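Local coordinates for protein D-alanyl-lipoteichoic acid synthetase (Streptococcus pneumoniae, PDB 3BMA) that probably takes part in the D-alanylation of lipoteichoic acid during cell wall biogenesis, as a membrane-associated member of the DltD family, at residues L53-A58 and P73-Q78; R69-Y74 and A359-V364; T283-S288 and P292-P297. The protein carries 1 engineered substitution. One frame throughout, in Å; residues are numbered along the deposited sequence. Where two conformers were deposited one is given.

Contact 1 (L53-A58 and P73-Q78); sequences LRFDGA and PYLLGQ
In the parallel alpha/beta fold that DltD shares with the SGNH hydrolase clan, the loop that follows strand 43-47 folds back over 72-76, one of the two outer strands, and meets it and the residues just after it through Leu53 with Gln78 and Phe55 with Leu75. In that clan, loops at these strand ends commonly line the active site, so the contact is consistent with a framework close to such a site. The two pairs differ in character. Phe55 and Leu75 approach from opposite directions, and one methyl does the work: Leu75 CD1 lies 3.8 Å from Phe55 CZ at the far end of the ring and 4.2 Å from Phe55 CE2, set obliquely to it. Leu75 turns CG anti to its carbonyl carbon (chi1 -48°), which sends the branch from the strand toward the 53-58 loop; it also touches Thr21 and Phe46. The same phenyl ring stacks with His59 and His208, so the leucine is one of several neighbours fixing it. At Gln78, farther along the chain, the second pair is only partly buried. Leu53 and Gln78 cross at about a right angle; Leu53 CD2 is 3.5 Å and Leu53 CG 3.8 Å from Gln78 NE2. This is a carbon-to-amide contact, and the amide gets its polar partner from the carbonyl of the residue before it: the chain of Gln78 bends at chi2, and NE2 donates to Gly77 O over 3.2 Å, in the carbonyl plane and on a lone pair. The far part of the loop holds its shape by other means. Asp56 OD1 pairs with Lys347 and the backbone N of Trp354, while OD2 makes an Asx turn, accepting Ala58 N on its anti lone pair at 2.9 Å.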
loop_
_atom_site.group_PDB
_atom_site.type_symbol
_atom_site.label_atom_id
_atom_site.label_comp_id
_atom_site.label_asym_id
_atom_site.label_seq_id
_atom_site.Cartn_x
_atom_site.Cartn_y
_atom_site.Cartn_z
ATOM N N LEU C 53 -11.396 -6.194 -42.963
ATOM C CA LEU C 53 -11.178 -7.643 -42.981
ATOM C C LEU C 53 -11.001 -8.263 -44.367
ATOM O O LEU C 53 -10.134 -9.120 -44.553
ATOM C CB LEU C 53 -12.288 -8.370 -42.218
ATOM C CG LEU C 53 -12.042 -8.606 -40.729
ATOM C CD1 LEU C 53 -13.317 -9.085 -40.065
ATOM C CD2 LEU C 53 -10.914 -9.611 -40.518
ATOM N N ARG C 54 -11.827 -7.844 -45.326
ATOM C CA ARG C 54 -11.730 -8.352 -46.693
ATOM C C ARG C 54 -10.886 -7.438 -47.576
ATOM O O ARG C 54 -11.184 -6.247 -47.731
ATOM C CB ARG C 54 -13.117 -8.590 -47.307
ATOM C CG ARG C 54 -13.843 -9.845 -46.806
ATOM C CD ARG C 54 -13.352 -11.136 -47.478
ATOM N NE ARG C 54 -12.317 -11.818 -46.696
ATOM C CZ ARG C 54 -11.033 -11.905 -47.038
ATOM N NH1 ARG C 54 -10.185 -12.547 -46.245
ATOM N NH2 ARG C 54 -10.589 -11.359 -48.165
ATOM N N PHE C 55 -9.833 -8.014 -48.148
ATOM C CA PHE C 55 -8.855 -7.281 -48.935
ATOM C C PHE C 55 -9.068 -7.478 -50.430
ATOM O O PHE C 55 -9.474 -8.556 -50.875
ATOM C CB PHE C 55 -7.443 -7.753 -48.575
ATOM C CG PHE C 55 -6.971 -7.327 -47.205
ATOM C CD1 PHE C 55 -7.462 -7.942 -46.053
ATOM C CD2 PHE C 55 -6.003 -6.336 -47.071
ATOM C CE1 PHE C 55 -7.009 -7.566 -44.794
ATOM C CE2 PHE C 55 -5.545 -5.953 -45.811
ATOM C CZ PHE C 55 -6.054 -6.566 -44.670
ATOM N N ASP C 56 -8.800 -6.421 -51.193
ATOM C CA ASP C 56 -8.708 -6.500 -52.654
ATOM C C ASP C 56 -7.572 -5.606 -53.158
ATOM O O ASP C 56 -6.748 -5.146 -52.365
ATOM C CB ASP C 56 -10.054 -6.192 -53.342
ATOM C CG ASP C 56 -10.643 -4.845 -52.937
ATOM O OD1 ASP C 56 -11.714 -4.838 -52.296
ATOM O OD2 ASP C 56 -10.055 -3.794 -53.268
ATOM N N GLY C 57 -7.534 -5.361 -54.466
ATOM C CA GLY C 57 -6.472 -4.564 -55.085
ATOM C C GLY C 57 -6.527 -3.082 -54.768
ATOM O O GLY C 57 -5.520 -2.381 -54.879
ATOM N N ALA C 58 -7.702 -2.608 -54.364
ATOM C CA ALA C 58 -7.910 -1.198 -54.058
ATOM C C ALA C 58 -7.970 -0.893 -52.556
ATOM O O ALA C 58 -8.123 0.264 -52.165
ATOM C CB ALA C 58 -9.159 -0.697 -54.756
ATOM N N PRO C 73 -1.641 2.391 -43.096
ATOM C CA PRO C 73 -2.759 2.181 -42.173
ATOM C C PRO C 73 -2.441 1.124 -41.115
ATOM O O PRO C 73 -1.836 0.100 -41.434
ATOM C CB PRO C 73 -3.889 1.679 -43.086
ATOM C CG PRO C 73 -3.433 1.953 -44.491
ATOM C CD PRO C 73 -1.944 1.884 -44.446
ATOM N N TYR C 74 -2.808 1.398 -39.863
ATOM C CA TYR C 74 -2.875 0.363 -38.835
ATOM C C TYR C 74 -4.346 0.044 -38.625
ATOM O O TYR C 74 -5.081 0.828 -38.029
ATOM C CB TYR C 74 -2.222 0.794 -37.511
ATOM C CG TYR C 74 -1.924 -0.388 -36.597
ATOM C CD1 TYR C 74 -0.639 -0.918 -36.512
ATOM C CD2 TYR C 74 -2.933 -0.993 -35.840
ATOM C CE1 TYR C 74 -0.365 -2.014 -35.694
ATOM C CE2 TYR C 74 -2.670 -2.091 -35.022
ATOM C CZ TYR C 74 -1.384 -2.594 -34.954
ATOM O OH TYR C 74 -1.120 -3.674 -34.140
ATOM N N LEU C 75 -4.765 -1.114 -39.117
ATOM C CA LEU C 75 -6.175 -1.476 -39.133
ATOM C C LEU C 75 -6.645 -1.940 -37.759
ATOM O O LEU C 75 -6.236 -2.993 -37.265
ATOM C CB LEU C 75 -6.451 -2.529 -40.213
ATOM C CG LEU C 75 -5.866 -2.251 -41.608
ATOM C CD1 LEU C 75 -5.896 -3.509 -42.460
ATOM C CD2 LEU C 75 -6.561 -1.089 -42.311
ATOM N N LEU C 76 -7.496 -1.125 -37.146
ATOM C CA LEU C 76 -7.984 -1.371 -35.800
ATOM C C LEU C 76 -9.471 -1.683 -35.792
ATOM O O LEU C 76 -10.310 -0.781 -35.717
ATOM C CB LEU C 76 -7.690 -0.169 -34.902
ATOM C CG LEU C 76 -6.223 0.085 -34.559
ATOM C CD1 LEU C 76 -6.003 1.545 -34.221
ATOM C CD2 LEU C 76 -5.767 -0.814 -33.417
ATOM N N GLY C 77 -9.797 -2.968 -35.863
ATOM C CA GLY C 77 -11.181 -3.399 -35.778
ATOM C C GLY C 77 -11.421 -4.860 -36.085
ATOM O O GLY C 77 -10.646 -5.497 -36.800
ATOM N N GLN C 78 -12.509 -5.380 -35.525
ATOM C CA GLN C 78 -12.990 -6.728 -35.799
ATOM C C GLN C 78 -14.520 -6.719 -35.817
ATOM O O GLN C 78 -15.137 -5.696 -35.523
ATOM C CB GLN C 78 -12.479 -7.702 -34.734
ATOM C CG GLN C 78 -11.055 -8.205 -34.914
ATOM C CD GLN C 78 -10.930 -9.153 -36.082
ATOM O OE1 GLN C 78 -11.229 -10.340 -35.969
ATOM N NE2 GLN C 78 -10.490 -8.632 -37.218
#

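Contact 2 (R69-Y74 and A359-V364); sequences RSYRPY and AFDKAV
Arg69 and Asp361 face each other end-on, reaching out from opposite directions, and their flat groups lie almost in one plane, only 8° apart. This is the two-pronged form of the arginine-aspartate salt bridge: Arg69 NH1 donates to Asp361 OD1 at 2.7 Å, and Arg69 NH2 to Asp361 OD2 at 2.8 Å. Both bonds are nearly straight, at 173° and 171°, and each oxygen uses its syn lone pair, the one on the side of its twin. The carboxylate therefore sits at the guanidinium edge, in its plane. The arginine chain is extended from CG to NE, which carries the charged end from the loop before strand 72-76 across to helix 355-369; Asp361 in turn places CG anti to its backbone N, bringing the carboxylate round from the helix to meet it. Arg69 NH1 has a second partner one helical turn on, Asp365 OD1, which also bonds the hydroxyl of Tyr71. Tyr71 OH thus stands beside the bridge, 4.3 Å from Asp361 OD1. The loop that presents Arg69 is itself braced by Arg72, whose NH1 donates to Arg69 O at 2.9 Å and to Tyr71 O at 3.1 Å, both acceptors near the guanidinium plane. On the helix, Val364 CG2 lies 3.8 Å above the ring plane of Phe360, over its centre, and these two side chains continue into the hydrophobic interior. With two aspartates around one guanidinium, the positive charge is probably well compensated, and the paired, almost coplanar bonds restrict rotation of both groups. A buried carboxylate held in this way would probably stay ionised, which makes the bridge a directional tie between the edge of the sheet and the helix packed against it.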
loop_
_atom_site.group_PDB
_atom_site.type_symbol
_atom_site.label_atom_id
_atom_site.label_comp_id
_atom_site.label_asym_id
_atom_site.label_seq_id
_atom_site.Cartn_x
_atom_site.Cartn_y
_atom_site.Cartn_z
ATOM N N ARG C 69 3.569 5.143 -49.957
ATOM C CA ARG C 69 2.989 6.396 -49.479
ATOM C C ARG C 69 3.669 6.916 -48.214
ATOM O O ARG C 69 4.453 6.202 -47.585
ATOM C CB ARG C 69 1.478 6.237 -49.275
ATOM C CG ARG C 69 0.734 5.956 -50.570
ATOM C CD ARG C 69 -0.760 6.011 -50.390
ATOM N NE ARG C 69 -1.441 6.094 -51.679
ATOM C CZ ARG C 69 -2.763 6.102 -51.835
ATOM N NH1 ARG C 69 -3.563 6.032 -50.784
ATOM N NH2 ARG C 69 -3.283 6.185 -53.048
ATOM N N SER C 70 3.368 8.159 -47.847
ATOM C CA SER C 70 3.941 8.786 -46.652
ATOM C C SER C 70 3.332 8.263 -45.341
ATOM O O SER C 70 3.640 8.771 -44.258
ATOM C CB SER C 70 3.817 10.314 -46.737
ATOM O OG SER C 70 2.474 10.714 -46.961
ATOM N N TYR C 71 2.476 7.250 -45.452
ATOM C CA TYR C 71 1.822 6.625 -44.307
ATOM C C TYR C 71 1.476 5.164 -44.594
ATOM O O TYR C 71 1.411 4.751 -45.752
ATOM C CB TYR C 71 0.556 7.401 -43.910
ATOM C CG TYR C 71 -0.556 7.378 -44.938
ATOM C CD1 TYR C 71 -0.662 8.381 -45.901
ATOM C CD2 TYR C 71 -1.516 6.361 -44.937
ATOM C CE1 TYR C 71 -1.682 8.363 -46.849
ATOM C CE2 TYR C 71 -2.532 6.330 -45.885
ATOM C CZ TYR C 71 -2.613 7.338 -46.833
ATOM O OH TYR C 71 -3.623 7.313 -47.766
ATOM N N ARG C 72 1.264 4.397 -43.524
ATOM C CA ARG C 72 0.671 3.066 -43.599
ATOM C C ARG C 72 -0.534 3.021 -42.664
ATOM O O ARG C 72 -0.480 3.579 -41.572
ATOM C CB ARG C 72 1.671 1.988 -43.184
ATOM C CG ARG C 72 2.885 1.828 -44.091
ATOM C CD ARG C 72 2.502 1.411 -45.510
ATOM N NE ARG C 72 3.675 1.215 -46.365
ATOM C CZ ARG C 72 4.338 2.187 -46.989
ATOM N NH1 ARG C 72 3.960 3.455 -46.867
ATOM N NH2 ARG C 72 5.387 1.891 -47.743
ATOM N N PRO C 73 -1.641 2.391 -43.096
ATOM C CA PRO C 73 -2.759 2.181 -42.173
ATOM C C PRO C 73 -2.441 1.124 -41.115
ATOM O O PRO C 73 -1.836 0.100 -41.434
ATOM C CB PRO C 73 -3.889 1.679 -43.086
ATOM C CG PRO C 73 -3.433 1.953 -44.491
ATOM C CD PRO C 73 -1.944 1.884 -44.446
ATOM N N TYR C 74 -2.808 1.398 -39.863
ATOM C CA TYR C 74 -2.875 0.363 -38.835
ATOM C C TYR C 74 -4.346 0.044 -38.625
ATOM O O TYR C 74 -5.081 0.828 -38.029
ATOM C CB TYR C 74 -2.222 0.794 -37.511
ATOM C CG TYR C 74 -1.924 -0.388 -36.597
ATOM C CD1 TYR C 74 -0.639 -0.918 -36.512
ATOM C CD2 TYR C 74 -2.933 -0.993 -35.840
ATOM C CE1 TYR C 74 -0.365 -2.014 -35.694
ATOM C CE2 TYR C 74 -2.670 -2.091 -35.022
ATOM C CZ TYR C 74 -1.384 -2.594 -34.954
ATOM O OH TYR C 74 -1.120 -3.674 -34.140
ATOM N N ALA C 359 -13.123 5.288 -54.141
ATOM C CA ALA C 359 -13.822 6.494 -53.709
ATOM C C ALA C 359 -13.373 6.889 -52.304
ATOM O O ALA C 359 -13.202 8.074 -52.013
ATOM C CB ALA C 359 -15.326 6.273 -53.741
ATOM N N PHE C 360 -13.194 5.874 -51.455
ATOM C CA PHE C 360 -12.649 5.996 -50.098
ATOM C C PHE C 360 -11.278 6.676 -50.149
ATOM O O PHE C 360 -11.045 7.662 -49.443
ATOM C CB PHE C 360 -12.576 4.591 -49.467
ATOM C CG PHE C 360 -11.901 4.525 -48.118
ATOM C CD1 PHE C 360 -12.646 4.636 -46.949
ATOM C CD2 PHE C 360 -10.530 4.278 -48.016
ATOM C CE1 PHE C 360 -12.031 4.543 -45.699
ATOM C CE2 PHE C 360 -9.907 4.195 -46.767
ATOM C CZ PHE C 360 -10.663 4.326 -45.607
ATOM N N ASP C 361 -10.399 6.164 -51.013
ATOM C CA ASP C 361 -9.044 6.694 -51.187
ATOM C C ASP C 361 -8.998 8.165 -51.623
ATOM O O ASP C 361 -8.151 8.922 -51.153
ATOM C CB ASP C 361 -8.259 5.831 -52.175
ATOM C CG ASP C 361 -6.761 6.032 -52.063
ATOM O OD1 ASP C 361 -6.241 6.047 -50.928
ATOM O OD2 ASP C 361 -6.099 6.164 -53.109
ATOM N N LYS C 362 -9.923 8.564 -52.495
ATOM C CA LYS C 362 -9.984 9.935 -53.022
ATOM C C LYS C 362 -10.274 11.002 -51.960
ATOM O O LYS C 362 -9.971 12.180 -52.162
ATOM C CB LYS C 362 -11.010 10.038 -54.160
ATOM C CG LYS C 362 -10.554 9.430 -55.479
ATOM C CD LYS C 362 -11.721 9.239 -56.435
ATOM C CE LYS C 362 -11.364 8.287 -57.565
ATOM N NZ LYS C 362 -12.569 7.782 -58.278
ATOM N N ALA C 363 -10.860 10.589 -50.838
ATOM C CA ALA C 363 -11.114 11.497 -49.725
ATOM C C ALA C 363 -10.078 11.326 -48.616
ATOM O O ALA C 363 -9.721 12.291 -47.935
ATOM C CB ALA C 363 -12.522 11.294 -49.180
ATOM N N VAL C 364 -9.592 10.098 -48.453
ATOM C CA VAL C 364 -8.713 9.750 -47.334
ATOM C C VAL C 364 -7.236 10.042 -47.633
ATOM O O VAL C 364 -6.566 10.697 -46.830
ATOM C CB VAL C 364 -8.954 8.283 -46.857
ATOM C CG1 VAL C 364 -7.926 7.846 -45.844
ATOM C CG2 VAL C 364 -10.341 8.155 -46.255
#

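Contact 3 (T283-S288 and P292-P297); sequences TQFSKS and PIFIIP
Phe285, near the end of helix 274-287, presses its ring into Pro292 and Phe294 on strand 291-296, and these three buried residues form the tight part of the contact. Helix and strand are the alpha-to-beta step of this alpha/beta fold, joined by a short turn; the strand runs parallel to its sheet neighbour 101-105. One side of the phenyl ring does all the touching. Phe285 CD2 comes to 3.6 Å from Pro292 CG and Phe285 CE2 to 3.7 Å from Pro292 CB, so two ring carbons lie against two carbons of the pyrrolidine while the side chains cross obliquely. Farther along the strand, Phe294 CE1 meets Phe285 CE2 at 3.9 Å, approaching the edge of the Phe285 ring near its plane. With CG of Phe285 anti to its carbonyl carbon (chi1 -77°), the ring points from the helix to the strand, and it rests on Val102 and Val290 as well. Leu325 and Ile106 pack against Phe294. The other side of the helix is looser and more polar. Ser286 is only partly covered, and Lys287 is exposed, its NZ reaching Asp140 and Ser138. Gln284 and Ser288, both buried, bond to each other. Gln284 O accepts both Ser288 N and Ser288 OG, each at 2.9 Å and from opposite faces of the carbonyl plane, and Ser288 OG receives Gln284 NE2 at 2.9 Å in the amide plane, with an angle of 157°. The division of labour is clear: the helix and strand are held across the contact by apolar carbon alone, so the fit rests on shape and burial, whereas the hydrogen bonds between Gln284 and Ser288 do not involve 292-297.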
loop_
_atom_site.group_PDB
_atom_site.type_symbol
_atom_site.label_atom_id
_atom_site.label_comp_id
_atom_site.label_asym_id
_atom_site.label_seq_id
_atom_site.Cartn_x
_atom_site.Cartn_y
_atom_site.Cartn_z
ATOM N N THR C 283 -15.385 12.862 -27.646
ATOM C CA THR C 283 -14.794 13.508 -26.469
ATOM C C THR C 283 -13.305 13.202 -26.359
ATOM O O THR C 283 -12.503 14.099 -26.087
ATOM C CB THR C 283 -15.507 13.081 -25.165
ATOM O OG1 THR C 283 -16.915 13.297 -25.304
ATOM C CG2 THR C 283 -15.003 13.880 -23.975
ATOM N N GLN C 284 -12.940 11.940 -26.591
ATOM C CA GLN C 284 -11.538 11.531 -26.581
ATOM C C GLN C 284 -10.753 12.203 -27.709
ATOM O O GLN C 284 -9.608 12.615 -27.512
ATOM C CB GLN C 284 -11.400 10.008 -26.657
ATOM C CG GLN C 284 -10.029 9.503 -26.213
ATOM C CD GLN C 284 -9.628 10.044 -24.848
ATOM O OE1 GLN C 284 -10.290 9.780 -23.841
ATOM N NE2 GLN C 284 -8.544 10.807 -24.810
ATOM N N PHE C 285 -11.390 12.329 -28.872
ATOM C CA PHE C 285 -10.813 13.034 -30.019
ATOM C C PHE C 285 -10.554 14.514 -29.722
ATOM O O PHE C 285 -9.566 15.082 -30.184
ATOM C CB PHE C 285 -11.716 12.899 -31.251
ATOM C CG PHE C 285 -11.637 11.553 -31.937
ATOM C CD1 PHE C 285 -10.718 10.579 -31.530
ATOM C CD2 PHE C 285 -12.459 11.275 -33.026
ATOM C CE1 PHE C 285 -10.638 9.353 -32.187
ATOM C CE2 PHE C 285 -12.385 10.050 -33.689
ATOM C CZ PHE C 285 -11.479 9.087 -33.265
ATOM N N SER C 286 -11.444 15.123 -28.941
ATOM C CA SER C 286 -11.308 16.517 -28.539
ATOM C C SER C 286 -10.204 16.718 -27.504
ATOM O O SER C 286 -9.422 17.666 -27.605
ATOM C CB SER C 286 -12.646 17.045 -28.008
ATOM O OG SER C 286 -12.537 18.381 -27.544
ATOM N N LYS C 287 -10.153 15.826 -26.513
ATOM C CA LYS C 287 -9.149 15.875 -25.448
ATOM C C LYS C 287 -7.743 15.619 -25.979
ATOM O O LYS C 287 -6.786 16.258 -25.540
ATOM C CB LYS C 287 -9.463 14.840 -24.369
ATOM C CG LYS C 287 -10.638 15.170 -23.465
ATOM C CD LYS C 287 -10.989 13.950 -22.631
ATOM C CE LYS C 287 -12.027 14.268 -21.580
ATOM N NZ LYS C 287 -12.233 13.114 -20.664
ATOM N N SER C 288 -7.630 14.687 -26.926
ATOM C CA SER C 288 -6.338 14.286 -27.487
ATOM C C SER C 288 -5.930 15.131 -28.689
ATOM O O SER C 288 -4.823 14.976 -29.206
ATOM C CB SER C 288 -6.357 12.806 -27.885
ATOM O OG SER C 288 -6.901 11.995 -26.861
ATOM N N PRO C 292 -9.779 13.583 -37.084
ATOM C CA PRO C 292 -10.346 12.409 -37.722
ATOM C C PRO C 292 -11.039 12.708 -39.044
ATOM O O PRO C 292 -11.623 13.783 -39.217
ATOM C CB PRO C 292 -11.385 11.941 -36.701
ATOM C CG PRO C 292 -11.795 13.177 -35.990
ATOM C CD PRO C 292 -10.722 14.194 -36.129
ATOM N N ILE C 293 -10.957 11.762 -39.975
ATOM C CA ILE C 293 -11.880 11.746 -41.104
ATOM C C ILE C 293 -12.877 10.605 -40.902
ATOM O O ILE C 293 -12.487 9.453 -40.723
ATOM C CB ILE C 293 -11.168 11.706 -42.494
ATOM C CG1 ILE C 293 -12.197 11.812 -43.629
ATOM C CG2 ILE C 293 -10.261 10.478 -42.645
ATOM C CD1 ILE C 293 -11.632 12.344 -44.943
ATOM N N PHE C 294 -14.161 10.945 -40.888
ATOM C CA PHE C 294 -15.225 9.958 -40.707
ATOM C C PHE C 294 -15.742 9.406 -42.032
ATOM O O PHE C 294 -15.882 10.137 -43.015
ATOM C CB PHE C 294 -16.370 10.540 -39.877
ATOM C CG PHE C 294 -15.944 10.997 -38.510
ATOM C CD1 PHE C 294 -15.767 10.076 -37.478
ATOM C CD2 PHE C 294 -15.689 12.341 -38.259
ATOM C CE1 PHE C 294 -15.368 10.485 -36.215
ATOM C CE2 PHE C 294 -15.284 12.762 -36.996
ATOM C CZ PHE C 294 -15.125 11.833 -35.974
ATOM N N ILE C 295 -16.012 8.105 -42.047
ATOM C CA ILE C 295 -16.512 7.428 -43.238
ATOM C C ILE C 295 -17.916 6.911 -42.952
ATOM O O ILE C 295 -18.131 6.180 -41.984
ATOM C CB ILE C 295 -15.603 6.241 -43.651
ATOM C CG1 ILE C 295 -14.108 6.601 -43.552
ATOM C CG2 ILE C 295 -16.003 5.684 -45.025
ATOM C CD1 ILE C 295 -13.614 7.694 -44.498
ATOM N N ILE C 296 -18.873 7.312 -43.783
ATOM C CA ILE C 296 -20.242 6.829 -43.647
ATOM C C ILE C 296 -20.587 5.967 -44.862
ATOM O O ILE C 296 -20.860 6.500 -45.932
ATOM C CB ILE C 296 -21.258 7.984 -43.465
ATOM C CG1 ILE C 296 -20.807 8.929 -42.345
ATOM C CG2 ILE C 296 -22.647 7.427 -43.161
ATOM C CD1 ILE C 296 -21.769 10.072 -42.056
ATOM N N PRO C 297 -20.551 4.629 -44.699
ATOM C CA PRO C 297 -20.807 3.672 -45.779
ATOM C C PRO C 297 -22.287 3.570 -46.154
ATOM O O PRO C 297 -23.156 3.868 -45.324
ATOM C CB PRO C 297 -20.341 2.330 -45.185
ATOM C CG PRO C 297 -19.627 2.668 -43.920
ATOM C CD PRO C 297 -20.249 3.930 -43.441
#

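How the contacts relate
All three contacts serve one parallel sheet, but at different depths. Contacts 1 and 2 share Pro73 and Tyr74 and work from 72-76, one of the two outer strands, their centres about 11 Å apart; contact 3 belongs to strand 291-296, farther across the sheet. Contact 3 is buried and wholly apolar. Contact 2 is also buried, yet it is ionic, and contact 1 is only partly covered, mixing apolar carbons with an amide. Helix 355-369 joins contacts 2 and 3: Phe360 CE1 lies 3.6 Å from Ile295 CG1, and Val364 CG2 is 3.7 Å from Ile295 CD1. Contacts 1 and 3 stay apart, with nearest atoms about 9 Å away.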